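Local coordinates for protein pentalenene synthase (PDB 6Q4S) that probably catalyses the magnesium-dependent cyclisation of farnesyl diphosphate to the bicyclic sesquiterpenol 7-epi-alpha-eudesmol, as a member of the terpene synthase family, at residues 256-259 with 260-263; 47-50 with 51-54; 37-40 with 41-45. All coordinates share one frame; numbering follows the deposited sequence.

Contact 1: residues 256-259 with 260-263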
loop_
_atom_site.group_PDB
_atom_site.type_symbol
_atom_site.label_atom_id
_atom_site.label_comp_id
_atom_site.label_asym_id
_atom_site.label_seq_id
_atom_site.Cartn_x
_atom_site.Cartn_y
_atom_site.Cartn_z
ATOM N N THR A 256 3.502 -31.840 -18.256
ATOM C CA THR A 256 4.890 -31.389 -18.001
ATOM C C THR A 256 5.500 -30.672 -19.195
ATOM O O THR A 256 5.994 -29.549 -19.057
ATOM C CB THR A 256 5.718 -32.566 -17.461
ATOM O OG1 THR A 256 5.089 -33.038 -16.263
ATOM C CG2 THR A 256 7.159 -32.146 -17.141
ATOM N N ASP A 257 5.424 -31.261 -20.378
ATOM C CA ASP A 257 5.958 -30.636 -21.572
ATOM C C ASP A 257 5.323 -29.286 -21.804
ATOM O O ASP A 257 5.990 -28.328 -22.215
ATOM C CB ASP A 257 5.702 -31.465 -22.877
ATOM C CG ASP A 257 6.312 -32.914 -22.859
ATOM O OD1 ASP A 257 7.247 -33.181 -22.073
ATOM O OD2 ASP A 257 5.808 -33.782 -23.645
ATOM N N GLU A 258 4.004 -29.219 -21.642
ATOM C CA GLU A 258 3.337 -27.967 -21.847
ATOM C C GLU A 258 3.708 -26.873 -20.758
ATOM O O GLU A 258 3.870 -25.741 -21.117
ATOM C CB GLU A 258 1.807 -28.154 -21.931
ATOM C CG GLU A 258 0.968 -26.938 -22.403
ATOM C CD GLU A 258 1.419 -26.275 -23.695
ATOM O OE1 GLU A 258 2.233 -26.835 -24.496
ATOM O OE2 GLU A 258 0.926 -25.148 -23.932
ATOM N N ALA A 259 3.723 -27.230 -19.491
ATOM C CA ALA A 259 4.242 -26.339 -18.429
ATOM C C ALA A 259 5.624 -25.761 -18.790
ATOM O O ALA A 259 5.868 -24.553 -18.690
ATOM C CB ALA A 259 4.297 -27.101 -17.113
ATOM N N TYR A 260 6.493 -26.622 -19.315
ATOM C CA TYR A 260 7.816 -26.231 -19.794
ATOM C C TYR A 260 7.703 -25.277 -20.924
ATOM O O TYR A 260 8.337 -24.212 -20.886
ATOM C CB TYR A 260 8.600 -27.496 -20.153
ATOM C CG TYR A 260 9.960 -27.393 -20.752
ATOM C CD1 TYR A 260 11.046 -26.966 -19.988
ATOM C CD2 TYR A 260 10.209 -27.878 -22.058
ATOM C CE1 TYR A 260 12.340 -26.948 -20.525
ATOM C CE2 TYR A 260 11.493 -27.881 -22.596
ATOM C CZ TYR A 260 12.554 -27.410 -21.829
ATOM O OH TYR A 260 13.820 -27.394 -22.349
ATOM N N ARG A 261 6.868 -25.569 -21.914
ATOM C CA ARG A 261 6.686 -24.604 -23.018
ATOM C C ARG A 261 6.089 -23.210 -22.569
ATOM O O ARG A 261 6.433 -22.179 -23.107
ATOM C CB ARG A 261 5.848 -25.224 -24.166
ATOM C CG ARG A 261 5.953 -24.495 -25.511
ATOM C CD ARG A 261 4.738 -24.674 -26.445
ATOM N NE ARG A 261 3.510 -24.217 -25.785
ATOM C CZ ARG A 261 3.174 -22.942 -25.557
ATOM N NH1 ARG A 261 3.906 -21.916 -25.993
ATOM N NH2 ARG A 261 2.067 -22.697 -24.889
ATOM N N MET A 262 5.131 -23.206 -21.668
ATOM C CA MET A 262 4.574 -21.937 -21.130
ATOM C C MET A 262 5.656 -21.027 -20.454
ATOM O O MET A 262 5.676 -19.789 -20.617
ATOM C CB MET A 262 3.532 -22.291 -20.078
ATOM C CG MET A 262 2.240 -22.873 -20.657
ATOM S SD MET A 262 0.929 -23.004 -19.417
ATOM C CE MET A 262 0.455 -21.283 -19.171
ATOM N N THR A 263 6.529 -21.701 -19.719
ATOM C CA THR A 263 7.604 -21.098 -18.966
ATOM C C THR A 263 8.631 -20.490 -19.870
ATOM O O THR A 263 8.951 -19.316 -19.707
ATOM C CB THR A 263 8.248 -22.092 -18.031
ATOM O OG1 THR A 263 7.268 -22.644 -17.177
ATOM C CG2 THR A 263 9.303 -21.432 -17.167
#
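In the first turns of helix 252-284, one of the long helices of the terpene synthase alpha-helical fold, Glu258 and Arg261 form an intrahelical salt bridge one turn apart. The two side chains run alongside each other in the same direction, and the guanidinium takes the carboxylate side-on with two nitrogens, one for each oxygen. Arg261 NH2 gives the shorter bond, 2.9 Å to Glu258 OE2, while Arg261 NE lies 3.2 Å from Glu258 OE1. Both oxygens sit close to the guanidinium plane and are met on their syn sides, yet the fork is not flat: the two planes are turned 37° apart, so each nitrogen comes from about 30° outside the carboxylate plane. With CG of Glu258 opposite its backbone N (chi1 -169°) and the chain bent at chi2, the carboxylate is carried forward along the helix to the arginine. The two bonds, with a weak third from Arg261 NE to Glu258 OE2, probably restrain the carboxylate's rotation; Arg248 adds a long, weak ion pair.

Backbone bonds from Tyr260 N to Thr256 O and from Met262 N to Glu258 O continue the helix beneath. On its buried side, Ala259 packs on Leu240, Ile241 and Leu244 of helix 240-248, and Thr263 reaches Phe221, Met222 and Ile225 of helix 206-228. The polar end of Thr263 turns back to the preceding turn, where Ala259 O accepts two bonds from opposite faces of its carbonyl plane: Thr263 N at 3.1 Å and, closer, Thr263 OG1 at 2.8 Å.

Contact 2: residues 47-50 with 51-54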
loop_
_atom_site.group_PDB
_atom_site.type_symbol
_atom_site.label_atom_id
_atom_site.label_comp_id
_atom_site.label_asym_id
_atom_site.label_seq_id
_atom_site.Cartn_x
_atom_site.Cartn_y
_atom_site.Cartn_z
ATOM N N SER A 47 16.799 -27.301 6.697
ATOM C CA SER A 47 16.860 -28.088 5.460
ATOM C C SER A 47 16.401 -27.333 4.238
ATOM O O SER A 47 16.848 -27.635 3.135
ATOM C CB SER A 47 16.012 -29.368 5.555
ATOM O OG SER A 47 14.632 -29.060 5.453
ATOM N N TRP A 48 15.536 -26.343 4.398
ATOM C CA TRP A 48 15.071 -25.555 3.247
ATOM C C TRP A 48 16.186 -24.711 2.631
ATOM O O TRP A 48 16.018 -24.177 1.520
ATOM C CB TRP A 48 13.905 -24.644 3.627
ATOM C CG TRP A 48 12.751 -25.297 4.354
ATOM C CD1 TRP A 48 12.434 -26.649 4.380
ATOM C CD2 TRP A 48 11.748 -24.623 5.155
ATOM N NE1 TRP A 48 11.306 -26.844 5.155
ATOM C CE2 TRP A 48 10.864 -25.627 5.647
ATOM C CE3 TRP A 48 11.495 -23.255 5.488
ATOM C CZ2 TRP A 48 9.742 -25.311 6.477
ATOM C CZ3 TRP A 48 10.408 -22.941 6.316
ATOM C CH2 TRP A 48 9.534 -23.978 6.804
ATOM N N ASP A 49 17.304 -24.550 3.361
ATOM C CA ASP A 49 18.435 -23.669 2.962
ATOM C C ASP A 49 18.041 -22.302 2.382
ATOM O O ASP A 49 18.532 -21.862 1.336
ATOM C CB ASP A 49 19.462 -24.413 2.071
ATOM C CG ASP A 49 20.890 -23.756 2.157
ATOM O OD1 ASP A 49 21.110 -22.837 3.057
ATOM O OD2 ASP A 49 21.778 -24.148 1.337
ATOM N N LEU A 50 17.147 -21.599 3.090
ATOM C CA LEU A 50 16.807 -20.216 2.705
ATOM C C LEU A 50 17.983 -19.240 2.656
ATOM O O LEU A 50 18.047 -18.420 1.789
ATOM C CB LEU A 50 15.762 -19.641 3.636
ATOM C CG LEU A 50 14.428 -20.347 3.588
ATOM C CD1 LEU A 50 13.420 -19.409 4.255
ATOM C CD2 LEU A 50 13.966 -20.681 2.183
ATOM N N PRO A 51 18.970 -19.375 3.559
ATOM C CA PRO A 51 20.158 -18.500 3.427
ATOM C C PRO A 51 20.779 -18.531 2.031
ATOM O O PRO A 51 21.109 -17.522 1.463
ATOM C CB PRO A 51 21.090 -19.056 4.490
ATOM C CG PRO A 51 20.129 -19.481 5.527
ATOM C CD PRO A 51 19.013 -20.150 4.799
ATOM N N GLN A 52 20.842 -19.711 1.441
ATOM C CA GLN A 52 21.398 -19.802 0.129
ATOM C C GLN A 52 20.587 -19.068 -0.877
ATOM O O GLN A 52 21.113 -18.367 -1.743
ATOM C CB GLN A 52 21.604 -21.295 -0.227
ATOM C CG GLN A 52 22.248 -21.503 -1.571
ATOM C CD GLN A 52 21.960 -22.896 -2.132
ATOM O OE1 GLN A 52 21.765 -23.869 -1.396
ATOM N NE2 GLN A 52 21.879 -22.969 -3.429
ATOM N N ALA A 53 19.252 -19.176 -0.806
ATOM C CA ALA A 53 18.428 -18.416 -1.728
ATOM C C ALA A 53 18.702 -16.919 -1.586
ATOM O O ALA A 53 18.847 -16.183 -2.609
ATOM C CB ALA A 53 16.949 -18.738 -1.456
ATOM N N ALA A 54 18.763 -16.446 -0.324
ATOM C CA ALA A 54 19.023 -14.995 -0.138
ATOM C C ALA A 54 20.359 -14.532 -0.746
ATOM O O ALA A 54 20.479 -13.464 -1.367
ATOM C CB ALA A 54 18.942 -14.658 1.319
#
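Asp49 and Gln52 meet at the N-terminus of helix 50-57, where Asp49 holds the N-cap position. The Asp49 carboxylate crosses the glutamine side chain at about a right angle, and Asp49 OD2 comes 3.3 Å from Gln52 CB, against the base of that side chain. With CG of Asp49 swung opposite its own N (chi1 -155°), the carboxylate lies over the opening turn. A negative group here would probably be favoured by the helix dipole. Between these two residues the backbone adds a weak bond from Gln52 N to Asp49 O, 3.2 Å long and bent to 127°.

Next in line, Pro51 fills the first turn with a ring that has no N-H to offer, which suits a position where helix 50-57 has no earlier carbonyl of its own to accept one. Its CD presses on Leu50 CB at 3.5 Å, a tight but covalently imposed approach between neighbours.

Farther out, Arg23 of helix 19-32 forms a salt bridge with Asp49 OD1, so the carboxylate of the N-cap residue also ties the start of this helix to helix 19-32; the ring of Pro51 packs on Leu19, Arg23 and His26 there. Leu50 and Ala53 are buried between helices 63-79 and 288-313, touching Phe77 and Phe73 respectively on the former and both meeting Trp311 of the latter. The positive phi of Asp49 (42°) lets the chain break from helix 39-47 and start again at once. The first full helical turn then closes with Ala54 N pointing almost straight at Leu50 O, 3.0 Å away.

Contact 3: residues 37-40 with 41-45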
loop_
_atom_site.group_PDB
_atom_site.type_symbol
_atom_site.label_atom_id
_atom_site.label_comp_id
_atom_site.label_asym_id
_atom_site.label_seq_id
_atom_site.Cartn_x
_atom_site.Cartn_y
_atom_site.Cartn_z
ATOM N N ARG A 37 10.484 -23.255 17.622
ATOM C CA ARG A 37 10.185 -23.611 19.030
ATOM C C ARG A 37 10.778 -24.958 19.526
ATOM O O ARG A 37 10.716 -25.244 20.695
ATOM C CB ARG A 37 8.653 -23.641 19.219
ATOM C CG ARG A 37 7.947 -22.298 18.943
ATOM C CD ARG A 37 6.420 -22.345 19.066
ATOM N NE ARG A 37 5.775 -23.307 18.155
ATOM C CZ ARG A 37 5.489 -23.111 16.854
ATOM N NH1 ARG A 37 5.789 -21.964 16.218
ATOM N NH2 ARG A 37 4.892 -24.088 16.167
ATOM N N SER A 38 11.305 -25.776 18.624
ATOM C CA SER A 38 11.875 -27.070 18.959
ATOM C C SER A 38 13.050 -27.341 18.054
ATOM O O SER A 38 13.154 -26.804 16.943
ATOM C CB SER A 38 10.836 -28.183 18.805
ATOM O OG SER A 38 10.647 -28.535 17.452
ATOM N N ARG A 39 13.933 -28.209 18.533
ATOM C CA ARG A 39 15.079 -28.636 17.774
ATOM C C ARG A 39 14.684 -29.226 16.408
ATOM O O ARG A 39 15.292 -28.875 15.394
ATOM C CB ARG A 39 15.916 -29.640 18.610
ATOM C CG ARG A 39 17.234 -30.078 17.970
ATOM C CD ARG A 39 18.113 -28.898 17.592
ATOM N NE ARG A 39 19.392 -29.322 17.025
ATOM C CZ ARG A 39 20.409 -29.857 17.723
ATOM N NH1 ARG A 39 20.347 -30.036 19.042
ATOM N NH2 ARG A 39 21.527 -30.172 17.108
ATOM N N ASP A 40 13.689 -30.100 16.401
ATOM C CA ASP A 40 13.124 -30.707 15.164
ATOM C C ASP A 40 12.553 -29.661 14.193
ATOM O O ASP A 40 12.739 -29.769 12.993
ATOM C CB ASP A 40 11.962 -31.662 15.486
ATOM C CG ASP A 40 12.427 -32.993 16.125
ATOM O OD1 ASP A 40 13.643 -33.143 16.432
ATOM O OD2 ASP A 40 11.562 -33.890 16.310
ATOM N N GLY A 41 11.823 -28.685 14.714
ATOM C CA GLY A 41 11.305 -27.615 13.867
ATOM C C GLY A 41 12.437 -26.853 13.246
ATOM O O GLY A 41 12.411 -26.545 12.041
ATOM N N PHE A 42 13.469 -26.587 14.056
ATOM C CA PHE A 42 14.641 -25.894 13.573
ATOM C C PHE A 42 15.337 -26.658 12.476
ATOM O O PHE A 42 15.699 -26.080 11.461
ATOM C CB PHE A 42 15.631 -25.642 14.728
ATOM C CG PHE A 42 16.903 -25.010 14.311
ATOM C CD1 PHE A 42 16.904 -23.729 13.824
ATOM C CD2 PHE A 42 18.114 -25.671 14.463
ATOM C CE1 PHE A 42 18.076 -23.103 13.468
ATOM C CE2 PHE A 42 19.295 -25.053 14.103
ATOM C CZ PHE A 42 19.286 -23.764 13.630
ATOM N N GLU A 43 15.606 -27.939 12.693
ATOM C CA GLU A 43 16.317 -28.723 11.656
ATOM C C GLU A 43 15.493 -28.841 10.323
ATOM O O GLU A 43 16.030 -28.757 9.245
ATOM C CB GLU A 43 16.748 -30.085 12.227
ATOM C CG GLU A 43 17.743 -30.003 13.420
ATOM C CD GLU A 43 19.134 -29.397 13.094
ATOM O OE1 GLU A 43 19.551 -29.358 11.904
ATOM O OE2 GLU A 43 19.844 -28.957 14.039
ATOM N N GLU A 44 14.186 -28.972 10.433
ATOM C CA GLU A 44 13.253 -28.831 9.296
ATOM C C GLU A 44 13.439 -27.472 8.597
ATOM O O GLU A 44 13.678 -27.434 7.400
ATOM C CB GLU A 44 11.819 -29.027 9.824
ATOM C CG GLU A 44 10.671 -28.704 8.880
ATOM C CD GLU A 44 10.485 -29.705 7.739
ATOM O OE1 GLU A 44 11.336 -30.622 7.565
ATOM O OE2 GLU A 44 9.462 -29.563 7.008
ATOM N N TYR A 45 13.420 -26.367 9.362
ATOM C CA TYR A 45 13.709 -25.038 8.805
ATOM C C TYR A 45 15.073 -25.004 8.096
ATOM O O TYR A 45 15.203 -24.582 6.942
ATOM C CB TYR A 45 13.579 -23.899 9.872
ATOM C CG TYR A 45 14.058 -22.604 9.284
ATOM C CD1 TYR A 45 13.301 -21.974 8.312
ATOM C CD2 TYR A 45 15.337 -22.084 9.567
ATOM C CE1 TYR A 45 13.757 -20.850 7.669
ATOM C CE2 TYR A 45 15.792 -20.956 8.940
ATOM C CZ TYR A 45 14.996 -20.322 7.985
ATOM O OH TYR A 45 15.452 -19.224 7.305
#
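Glu43 reaches back one turn to Arg39 near the start of helix 39-47. Its CB lies 3.7 Å from Arg39 O, and CG, set beside the backbone N at chi1 -62°, settles nearer the same carbonyl oxygen at 3.3 Å. A bend at chi2 brings CD to 3.9 Å from Arg39 NE, and at the tip OE2 accepts from Arg39 NE at 3.0 Å in a salt bridge. That bond is nearly straight (178°): OE2 lies in the guanidinium plane and uses its anti lone pair, although the carboxylate plane is turned 48° away. An alanine here is likely to leave the Arg39 guanidinium without its carboxylate mate and freer to swing into solvent.

Immediately before Arg39, Ser38 caps the helix, its OG accepting from Gly41 N at 3.0 Å, while Ser38 O takes the next amide, that of Phe42. The salt bridge stays at the protein surface, whereas other side chains turn inward: Phe42 packs on Leu27 and Val30 of helix 19-32, and Tyr45 fits between Leu27 of that helix and Ser74 and Leu78 of helix 63-79.

Along the chain contact 3 comes first, contact 2 follows within a few residues, and contact 1 lies some two hundred residues later. Contacts 3 and 2 occupy the successive helices 39-47 and 50-57, with centres about 15 Å apart, and they touch where Leu50 CD1 packs 3.7 Å from Tyr45 OH; both lean on helices 19-32 and 63-79. Contact 1, on helix 252-284, stands apart, its centre about 26 Å from that of contact 2 and 35 Å from that of contact 3. Contacts 3 and 2 thus sit at the starts of two successive helices, contact 1 inside a long one, and the side chains of Thr263 in contact 1 and Ala53 in contact 2 each lie about 9 Å from that of Asn223, a probable magnesium ligand.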